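Local coordinates for abietadiene synthase, chloroplastic (Abies grandis, PDB 3S9V), which belongs to the terpene synthase family, as a largely helical plant enzyme of the chloroplast whose chain includes a metal-binding family domain, at residues 84-93 / 120-131. Residues are numbered along the deposited sequence; the frame is centred on the assembly and turned at random.
Sequences LQNQLKDGSW and TGETQVQKGIEF
Gln87 reaches across to helix 122-136 and gives a hydrogen bond from NE2 to the backbone O of Gln124 (3.0 Å). The sequence from Gln87 to Trp93, QLKDGSW, fits the QW motif (QxxDGxW) known from terpene cyclases. Gln87 is fully extended, with CG anti to the backbone N (chi1 180°), and this carries its amide to the helix. The same NE2 also bonds Gly91 O at 2.9 Å, so one amide nitrogen ties its own loop together and joins it to the helix. Gln124 O has a second donor, Gly128 N of the helix, which arrives from the opposite face of the carbonyl plane. The side chain of Gln124 returns a bond to the end of helix 77-85. It bends at chi2 (97°), and NE2 meets Leu84 O at 3.3 Å in a nearly straight bond, close to the plane of the Gln124 amide. A water bridges Asp90 O and Lys127 O.

Leu84 lays CD2 against Gly121 CA, 3.6 Å away, at the N-cap of the helix. Gly91 O accepts a CA-H...O contact from Gly128 CA at 3.2 Å. Both residues are glycines, and the backbones approach closely there. The Trp93 ring lies near Gln124 O and Gly128 CA. Gln87 CG lies above one face of that ring, toward its rim, and Trp93 NE1 donates to Ile83 O. Ser92 CB rests over the face of the Phe131 ring. Asp90 OD2 accepts from Ser92 N, which makes an Asx turn, and it also takes a hydrogen bond from Ser92 OG. Asp90 OD1 comes within 3.3 Å of Phe131 CE1.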
loop_
_atom_site.group_PDB
_atom_site.type_symbol
_atom_site.label_atom_id
_atom_site.label_comp_id
_atom_site.label_asym_id
_atom_site.label_seq_id
_atom_site.Cartn_x
_atom_site.Cartn_y
_atom_site.Cartn_z
ATOM N N LEU A 84 -24.317 -30.810 12.967
ATOM C CA LEU A 84 -24.152 -32.253 13.117
ATOM C C LEU A 84 -23.092 -32.851 12.188
ATOM O O LEU A 84 -22.417 -33.816 12.538
ATOM C CB LEU A 84 -25.487 -32.959 12.860
ATOM C CG LEU A 84 -26.636 -32.670 13.823
ATOM C CD1 LEU A 84 -27.917 -33.325 13.314
ATOM C CD2 LEU A 84 -26.285 -33.193 15.201
ATOM N N GLN A 85 -22.946 -32.266 11.009
ATOM C CA GLN A 85 -22.006 -32.759 10.011
ATOM C C GLN A 85 -20.609 -32.141 10.037
ATOM O O GLN A 85 -19.703 -32.656 9.387
ATOM C CB GLN A 85 -22.596 -32.537 8.616
ATOM C CG GLN A 85 -24.020 -33.024 8.446
ATOM C CD GLN A 85 -24.100 -34.507 8.167
ATOM O OE1 GLN A 85 -23.644 -35.329 8.961
ATOM N NE2 GLN A 85 -24.683 -34.859 7.023
ATOM N N ASN A 86 -20.417 -31.056 10.780
ATOM C CA ASN A 86 -19.115 -30.389 10.776
ATOM C C ASN A 86 -18.291 -30.330 12.049
ATOM O O ASN A 86 -17.490 -29.407 12.235
ATOM C CB ASN A 86 -19.280 -28.977 10.219
ATOM C CG ASN A 86 -19.419 -28.970 8.715
ATOM O OD1 ASN A 86 -18.425 -29.008 7.999
ATOM N ND2 ASN A 86 -20.654 -28.948 8.229
ATOM N N GLN A 87 -18.479 -31.308 12.924
ATOM C CA GLN A 87 -17.698 -31.349 14.146
ATOM C C GLN A 87 -16.334 -31.930 13.752
ATOM O O GLN A 87 -16.255 -32.782 12.869
ATOM C CB GLN A 87 -18.387 -32.242 15.178
ATOM C CG GLN A 87 -17.643 -32.357 16.500
ATOM C CD GLN A 87 -18.385 -33.211 17.502
ATOM O OE1 GLN A 87 -18.919 -34.264 17.157
ATOM N NE2 GLN A 87 -18.414 -32.768 18.753
ATOM N N LEU A 88 -15.267 -31.462 14.393
ATOM C CA LEU A 88 -13.921 -31.940 14.093
ATOM C C LEU A 88 -13.592 -33.239 14.835
ATOM O O LEU A 88 -14.333 -33.660 15.727
ATOM C CB LEU A 88 -12.898 -30.853 14.440
ATOM C CG LEU A 88 -13.119 -29.490 13.769
ATOM C CD1 LEU A 88 -12.056 -28.511 14.240
ATOM C CD2 LEU A 88 -13.067 -29.635 12.251
ATOM N N LYS A 89 -12.477 -33.865 14.464
ATOM C CA LYS A 89 -12.048 -35.130 15.069
ATOM C C LYS A 89 -11.816 -35.098 16.574
ATOM O O LYS A 89 -12.064 -36.087 17.258
ATOM C CB LYS A 89 -10.777 -35.646 14.386
ATOM C CG LYS A 89 -11.001 -36.125 12.968
ATOM C CD LYS A 89 -9.724 -36.685 12.353
ATOM C CE LYS A 89 -9.985 -37.207 10.949
ATOM N NZ LYS A 89 -8.753 -37.756 10.323
ATOM N N ASP A 90 -11.333 -33.977 17.092
ATOM C CA ASP A 90 -11.081 -33.874 18.523
ATOM C C ASP A 90 -12.351 -33.519 19.309
ATOM O O ASP A 90 -12.312 -33.357 20.526
ATOM C CB ASP A 90 -9.980 -32.843 18.793
ATOM C CG ASP A 90 -10.365 -31.429 18.353
ATOM O OD1 ASP A 90 -9.529 -30.511 18.509
ATOM O OD2 ASP A 90 -11.497 -31.232 17.855
ATOM N N GLY A 91 -13.475 -33.394 18.608
ATOM C CA GLY A 91 -14.728 -33.089 19.277
ATOM C C GLY A 91 -15.111 -31.626 19.307
ATOM O O GLY A 91 -16.197 -31.267 19.764
ATOM N N SER A 92 -14.223 -30.770 18.821
ATOM C CA SER A 92 -14.503 -29.344 18.813
ATOM C C SER A 92 -15.146 -28.931 17.494
ATOM O O SER A 92 -15.252 -29.732 16.561
ATOM C CB SER A 92 -13.205 -28.555 18.985
ATOM O OG SER A 92 -12.390 -28.676 17.825
ATOM N N TRP A 93 -15.584 -27.678 17.449
ATOM C CA TRP A 93 -16.156 -27.075 16.249
ATOM C C TRP A 93 -15.309 -25.821 16.050
ATOM O O TRP A 93 -14.736 -25.300 17.008
ATOM C CB TRP A 93 -17.615 -26.660 16.458
ATOM C CG TRP A 93 -18.616 -27.740 16.212
ATOM C CD1 TRP A 93 -19.181 -28.091 15.013
ATOM C CD2 TRP A 93 -19.185 -28.605 17.193
ATOM N NE1 TRP A 93 -20.073 -29.122 15.195
ATOM C CE2 TRP A 93 -20.095 -29.458 16.522
ATOM C CE3 TRP A 93 -19.016 -28.743 18.580
ATOM C CZ2 TRP A 93 -20.833 -30.431 17.191
ATOM C CZ3 TRP A 93 -19.754 -29.715 19.245
ATOM C CH2 TRP A 93 -20.653 -30.546 18.548
ATOM N N THR A 120 -30.961 -33.068 20.080
ATOM C CA THR A 120 -30.399 -33.857 18.999
ATOM C C THR A 120 -28.874 -33.980 19.083
ATOM O O THR A 120 -28.229 -33.315 19.895
ATOM C CB THR A 120 -30.826 -33.262 17.633
ATOM O OG1 THR A 120 -30.409 -34.134 16.578
ATOM C CG2 THR A 120 -30.215 -31.883 17.430
ATOM N N GLY A 121 -28.319 -34.866 18.258
ATOM C CA GLY A 121 -26.885 -35.096 18.227
ATOM C C GLY A 121 -26.258 -35.443 19.567
ATOM O O GLY A 121 -25.225 -34.877 19.930
ATOM N N GLU A 122 -26.866 -36.380 20.292
ATOM C CA GLU A 122 -26.363 -36.784 21.609
ATOM C C GLU A 122 -24.881 -37.129 21.645
ATOM O O GLU A 122 -24.170 -36.741 22.580
ATOM C CB GLU A 122 -27.155 -37.980 22.154
ATOM C CG GLU A 122 -28.506 -37.626 22.769
ATOM C CD GLU A 122 -29.600 -37.401 21.738
ATOM O OE1 GLU A 122 -30.717 -37.001 22.140
ATOM O OE2 GLU A 122 -29.346 -37.627 20.532
ATOM N N THR A 123 -24.404 -37.860 20.642
ATOM C CA THR A 123 -22.995 -38.226 20.633
ATOM C C THR A 123 -22.112 -37.002 20.404
ATOM O O THR A 123 -21.138 -36.804 21.127
ATOM C CB THR A 123 -22.685 -39.313 19.574
ATOM O OG1 THR A 123 -22.912 -38.798 18.260
ATOM C CG2 THR A 123 -23.571 -40.522 19.795
ATOM N N GLN A 124 -22.452 -36.173 19.418
ATOM C CA GLN A 124 -21.653 -34.978 19.151
ATOM C C GLN A 124 -21.579 -34.091 20.392
ATOM O O GLN A 124 -20.524 -33.547 20.715
ATOM C CB GLN A 124 -22.224 -34.171 17.977
ATOM C CG GLN A 124 -22.113 -34.871 16.639
ATOM C CD GLN A 124 -23.385 -35.595 16.256
ATOM O OE1 GLN A 124 -24.048 -36.195 17.101
ATOM N NE2 GLN A 124 -23.729 -35.550 14.973
ATOM N N VAL A 125 -22.696 -33.950 21.094
ATOM C CA VAL A 125 -22.702 -33.132 22.293
ATOM C C VAL A 125 -21.718 -33.702 23.302
ATOM O O VAL A 125 -20.961 -32.959 23.918
ATOM C CB VAL A 125 -24.105 -33.053 22.924
ATOM C CG1 VAL A 125 -24.013 -32.462 24.319
ATOM C CG2 VAL A 125 -25.007 -32.189 22.064
ATOM N N GLN A 126 -21.716 -35.025 23.460
ATOM C CA GLN A 126 -20.798 -35.656 24.407
ATOM C C GLN A 126 -19.329 -35.438 24.016
ATOM O O GLN A 126 -18.500 -35.107 24.872
ATOM C CB GLN A 126 -21.096 -37.156 24.530
ATOM C CG GLN A 126 -20.309 -37.853 25.640
ATOM C CD GLN A 126 -20.292 -37.050 26.941
ATOM O OE1 GLN A 126 -21.297 -36.448 27.331
ATOM N NE2 GLN A 126 -19.150 -37.051 27.621
ATOM N N LYS A 127 -19.006 -35.628 22.736
ATOM C CA LYS A 127 -17.635 -35.414 22.272
ATOM C C LYS A 127 -17.242 -33.941 22.445
ATOM O O LYS A 127 -16.083 -33.625 22.730
ATOM C CB LYS A 127 -17.488 -35.795 20.796
ATOM C CG LYS A 127 -17.459 -37.277 20.528
ATOM C CD LYS A 127 -17.357 -37.544 19.038
ATOM C CE LYS A 127 -17.333 -39.036 18.752
ATOM N NZ LYS A 127 -17.201 -39.314 17.295
ATOM N N GLY A 128 -18.213 -33.050 22.257
ATOM C CA GLY A 128 -17.955 -31.630 22.401
ATOM C C GLY A 128 -17.657 -31.298 23.847
ATOM O O GLY A 128 -16.738 -30.534 24.142
ATOM N N ILE A 129 -18.432 -31.887 24.752
ATOM C CA ILE A 129 -18.244 -31.662 26.180
ATOM C C ILE A 129 -16.837 -32.069 26.590
ATOM O O ILE A 129 -16.152 -31.333 27.308
ATOM C CB ILE A 129 -19.273 -32.457 27.022
ATOM C CG1 ILE A 129 -20.638 -31.771 26.946
ATOM C CG2 ILE A 129 -18.821 -32.540 28.477
ATOM C CD1 ILE A 129 -21.706 -32.441 27.782
ATOM N N GLU A 130 -16.406 -33.233 26.115
ATOM C CA GLU A 130 -15.078 -33.740 26.436
ATOM C C GLU A 130 -14.002 -32.819 25.894
ATOM O O GLU A 130 -13.028 -32.527 26.589
ATOM C CB GLU A 130 -14.906 -35.150 25.874
ATOM C CG GLU A 130 -16.055 -36.070 26.265
ATOM C CD GLU A 130 -15.862 -37.504 25.815
ATOM O OE1 GLU A 130 -15.246 -37.725 24.750
ATOM O OE2 GLU A 130 -16.348 -38.412 26.524
ATOM N N PHE A 131 -14.165 -32.352 24.659
ATOM C CA PHE A 131 -13.169 -31.445 24.101
ATOM C C PHE A 131 -13.122 -30.178 24.935
ATOM O O PHE A 131 -12.053 -29.728 25.334
ATOM C CB PHE A 131 -13.488 -31.041 22.666
ATOM C CG PHE A 131 -12.612 -29.926 22.169
ATOM C CD1 PHE A 131 -11.336 -30.193 21.685
ATOM C CD2 PHE A 131 -13.024 -28.599 22.270
ATOM C CE1 PHE A 131 -10.486 -29.161 21.317
ATOM C CE2 PHE A 131 -12.178 -27.562 21.904
ATOM C CZ PHE A 131 -10.907 -27.841 21.428
HETATM O O HOH W 1 -13.845 -35.370 22.131
#